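Local coordinates for protein Ent-copalyl diphosphate synthase (Streptomyces platensis, PDB 5BP8) that is a bacterial protein, probably of the class II terpene cyclase family, with a mainly alpha-helical architecture consistent with alpha-alpha barrels, at residues Pro74-Val79 / Ser133-Ile138; Asp33-Val38 / Val79-Thr84. All coordinates share one frame; numbering follows the deposited sequence.

Contact 1. Residues Pro74-Val79 / Ser133-Ile138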
# COMPACT_ATOMS: atom_id res chain seq x y z
N PRO A 74 13.85 -0.36 -0.96
CA PRO A 74 14.19 -0.93 0.33
C PRO A 74 15.69 -1.25 0.53
O PRO A 74 16.18 -1.17 1.68
CB PRO A 74 13.34 -2.21 0.39
CG PRO A 74 13.02 -2.52 -1.02
CD PRO A 74 12.92 -1.20 -1.71
N THR A 75 16.41 -1.56 -0.54
CA THR A 75 17.85 -1.82 -0.43
C THR A 75 18.57 -0.52 -0.09
O THR A 75 19.44 -0.46 0.83
CB THR A 75 18.42 -2.48 -1.71
OG1 THR A 75 17.74 -3.71 -1.95
CG2 THR A 75 19.92 -2.76 -1.53
N LEU A 76 18.18 0.55 -0.77
CA LEU A 76 18.69 1.88 -0.39
C LEU A 76 18.46 2.19 1.09
O LEU A 76 19.39 2.62 1.79
CB LEU A 76 18.10 2.99 -1.26
CG LEU A 76 18.61 3.06 -2.71
CD1 LEU A 76 17.69 4.01 -3.46
CD2 LEU A 76 20.07 3.47 -2.77
N SER A 77 17.23 1.95 1.58
CA SER A 77 16.91 2.24 2.97
C SER A 77 17.74 1.39 3.94
O SER A 77 18.28 1.90 4.90
CB SER A 77 15.43 2.01 3.23
OG SER A 77 15.07 2.54 4.50
N ALA A 78 17.84 0.09 3.66
CA ALA A 78 18.61 -0.83 4.51
C ALA A 78 20.09 -0.51 4.53
O ALA A 78 20.72 -0.44 5.63
CB ALA A 78 18.38 -2.26 4.05
N VAL A 79 20.66 -0.29 3.36
CA VAL A 79 22.08 0.04 3.27
C VAL A 79 22.41 1.35 4.00
O VAL A 79 23.38 1.42 4.81
CB VAL A 79 22.56 0.06 1.80
CG1 VAL A 79 23.95 0.68 1.66
CG2 VAL A 79 22.52 -1.35 1.21
N SER A 133 17.27 10.88 -2.00
CA SER A 133 17.62 11.21 -0.64
C SER A 133 18.54 10.17 -0.01
O SER A 133 19.57 10.50 0.60
CB SER A 133 16.35 11.37 0.20
OG SER A 133 16.72 11.84 1.47
N LEU A 134 18.20 8.91 -0.17
CA LEU A 134 18.96 7.82 0.43
C LEU A 134 20.31 7.61 -0.25
O LEU A 134 21.33 7.36 0.41
CB LEU A 134 18.14 6.53 0.35
CG LEU A 134 16.97 6.53 1.34
CD1 LEU A 134 16.03 5.40 1.06
CD2 LEU A 134 17.44 6.50 2.80
N LEU A 135 20.29 7.70 -1.58
CA LEU A 135 21.52 7.58 -2.35
C LEU A 135 22.56 8.64 -1.92
O LEU A 135 23.74 8.30 -1.72
CB LEU A 135 21.23 7.68 -3.84
CG LEU A 135 22.42 7.49 -4.78
CD1 LEU A 135 23.08 6.17 -4.53
CD2 LEU A 135 21.99 7.57 -6.23
N ALA A 136 22.13 9.89 -1.74
CA ALA A 136 23.02 10.95 -1.26
C ALA A 136 23.55 10.65 0.14
O ALA A 136 24.74 10.84 0.40
CB ALA A 136 22.34 12.32 -1.29
N ASP A 137 22.70 10.14 1.04
CA ASP A 137 23.18 9.82 2.40
C ASP A 137 24.15 8.65 2.37
O ASP A 137 25.14 8.65 3.11
CB ASP A 137 22.01 9.53 3.35
CG ASP A 137 21.33 10.82 3.85
OD1 ASP A 137 21.94 11.91 3.75
OD2 ASP A 137 20.21 10.72 4.40
N ILE A 138 23.87 7.66 1.52
CA ILE A 138 24.81 6.53 1.35
C ILE A 138 26.17 7.05 0.88
O ILE A 138 27.20 6.74 1.47
CB ILE A 138 24.27 5.48 0.37
CG1 ILE A 138 23.10 4.74 1.03
CG2 ILE A 138 25.38 4.49 -0.02
CD1 ILE A 138 22.30 3.89 0.05
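Leu76 meets Leu134 and Ile138 where helix 72-86 lies beside helix 127-144. Both run in roughly the same direction. The short segments are 9.2 Å apart at the axes and cross at 35°. Helix 98-116 comes between them in sequence and packs on Leu76 and Val79 from another side. This is consistent with neighbouring helices of one layer in an alpha-alpha barrel. The interface is apolar and buried.

Leu76 and Leu134 both aim their CB atoms across the gap, and these meet at 3.9 Å. Beyond that point the two chains part. Leu134 keeps CG anti to its carbonyl carbon (chi1 -73°). Its CD1 then rests against the backbone of the neighbouring helix, 3.7 Å from Ser77 N. Leu76 sends CD2 the other way, toward Ile138, and the two side chains cross at about a right angle. CD2 of Leu76 and CD1 of Ile138 are 3.6 Å apart. Leu135 stands at the margin, with its CD1 4.4 Å from Leu76 CD2.

Ile138 also crosses Val79 at about a right angle. Its long branch is the one that reaches over, because CG1 is anti to the carbonyl carbon (chi1 -71°). The terminal CD1 of Ile138 touches Val79 CG1 at 4.0 Å and sits 3.6 Å from the carbonyl O of Leu76.

Contact 2. Residues Asp33-Val38 / Val79-Thr84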
# COMPACT_ATOMS: atom_id res chain seq x y z
N ASP A 33 10.53 1.16 6.24
CA ASP A 33 10.42 1.99 7.43
C ASP A 33 11.20 1.38 8.58
O ASP A 33 11.66 2.09 9.47
CB ASP A 33 8.97 2.25 7.90
CG ASP A 33 8.41 3.58 7.41
OD1 ASP A 33 8.52 3.89 6.21
OD2 ASP A 33 7.79 4.31 8.21
N THR A 34 11.31 0.06 8.62
CA THR A 34 12.09 -0.56 9.67
C THR A 34 13.53 -0.03 9.62
O THR A 34 14.13 0.35 10.68
CB THR A 34 12.04 -2.11 9.52
OG1 THR A 34 10.69 -2.56 9.67
CG2 THR A 34 12.90 -2.76 10.56
N ALA A 35 14.09 0.03 8.41
CA ALA A 35 15.41 0.61 8.20
C ALA A 35 15.43 2.12 8.52
O ALA A 35 16.39 2.62 9.17
CB ALA A 35 15.89 0.36 6.79
N ARG A 36 14.40 2.86 8.10
CA ARG A 36 14.34 4.27 8.44
C ARG A 36 14.41 4.49 9.97
O ARG A 36 15.10 5.42 10.42
CB ARG A 36 13.11 4.98 7.86
CG ARG A 36 13.10 5.17 6.33
CD ARG A 36 14.28 5.97 5.77
NE ARG A 36 15.45 5.12 5.66
CZ ARG A 36 16.69 5.46 5.98
NH1 ARG A 36 17.65 4.53 5.93
NH2 ARG A 36 17.00 6.72 6.31
N LEU A 37 13.72 3.65 10.76
CA LEU A 37 13.79 3.81 12.20
C LEU A 37 15.14 3.51 12.77
O LEU A 37 15.58 4.16 13.75
CB LEU A 37 12.68 3.03 12.91
CG LEU A 37 11.24 3.50 12.64
CD1 LEU A 37 10.27 2.77 13.55
CD2 LEU A 37 11.10 5.00 12.78
N VAL A 38 15.82 2.50 12.22
CA VAL A 38 17.20 2.20 12.60
C VAL A 38 18.07 3.42 12.36
O VAL A 38 18.93 3.78 13.20
CB VAL A 38 17.76 0.98 11.83
CG1 VAL A 38 19.25 0.87 12.01
CG2 VAL A 38 17.08 -0.30 12.29
N VAL A 79 20.66 -0.29 3.36
CA VAL A 79 22.08 0.04 3.27
C VAL A 79 22.41 1.35 4.00
O VAL A 79 23.38 1.42 4.81
CB VAL A 79 22.56 0.06 1.80
CG1 VAL A 79 23.95 0.68 1.66
CG2 VAL A 79 22.52 -1.35 1.21
N GLU A 80 21.59 2.37 3.77
CA GLU A 80 21.81 3.63 4.47
C GLU A 80 21.73 3.44 5.99
O GLU A 80 22.59 3.98 6.74
CB GLU A 80 20.82 4.70 4.00
CG GLU A 80 21.23 6.12 4.38
CD GLU A 80 20.94 6.49 5.82
OE1 GLU A 80 19.98 5.93 6.43
OE2 GLU A 80 21.68 7.35 6.37
N ALA A 81 20.74 2.68 6.46
CA ALA A 81 20.56 2.43 7.89
C ALA A 81 21.76 1.69 8.46
O ALA A 81 22.26 2.04 9.57
CB ALA A 81 19.30 1.67 8.16
N LEU A 82 22.25 0.69 7.74
CA LEU A 82 23.40 -0.07 8.23
C LEU A 82 24.66 0.77 8.29
O LEU A 82 25.42 0.68 9.28
CB LEU A 82 23.63 -1.36 7.42
CG LEU A 82 22.52 -2.42 7.57
CD1 LEU A 82 22.63 -3.49 6.49
CD2 LEU A 82 22.53 -3.07 8.96
N LEU A 83 24.89 1.62 7.29
CA LEU A 83 26.05 2.52 7.31
C LEU A 83 25.94 3.49 8.50
O LEU A 83 26.91 3.74 9.23
CB LEU A 83 26.21 3.27 6.00
CG LEU A 83 26.68 2.45 4.78
CD1 LEU A 83 26.41 3.19 3.48
CD2 LEU A 83 28.18 2.13 4.91
N THR A 84 24.75 4.05 8.68
CA THR A 84 24.51 4.95 9.81
C THR A 84 24.76 4.24 11.15
O THR A 84 25.46 4.80 12.01
CB THR A 84 23.10 5.57 9.73
OG1 THR A 84 23.04 6.42 8.59
CG2 THR A 84 22.77 6.37 10.98
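Arg36 and Glu80 form the polar part of this contact, a buried salt bridge. The arginine grips a single oxygen with both terminal nitrogens. NH1 of Arg36 donates to Glu80 OE1 at 2.8 Å, with an N-H...O angle of 154°, and OE1 receives it on its anti lone pair. NH2 of Arg36 reaches the same Glu80 OE1 at 3.1 Å and comes from above the carboxylate plane. OE1 lies close to the guanidinium plane, yet the two flat groups are turned 70° apart. The arginine CB points away from helix 72-86, and bends at chi2 and chi3 bring the guanidinium back. Ser39 OG also bonds OE1.

The apolar part centres on Ala81. Ala81 CB lies 3.9 Å from both Ala35 CB and Val38 CG1. Ala81 CB also comes to 3.2 Å from Ala35 O. Small side chains allow this approach: the segment axes are 8.2 Å apart.

Helices 31-40 and 72-86 are nearly parallel, crossing at 21°, with Ala35 and Ala81 as the nearest CA pair. Helix 47-57 comes between them in sequence, which is consistent with the alternating helices of an alpha-alpha barrel.

Contacts 1 and 2 lie on two sides of helix 72-86 and share Val79. Their centres are about 8 Å apart, and both sit about 20 Å from the centre of the chain. Together they set helices 31-40, 72-86 and 127-144 side by side. Ser77 OG is 2.9 Å from Arg36 NE, a probable hydrogen bond that steadies the arginine of contact 2. Leu134 of contact 1 packs its CD2 3.4 Å from Arg36 CZ. Asp137 CB lies 3.6 Å from Glu80 CG. Arg198 ties the contacts again, as its NH1 makes salt bridges with Asp137 OD2 and Glu80 OE2.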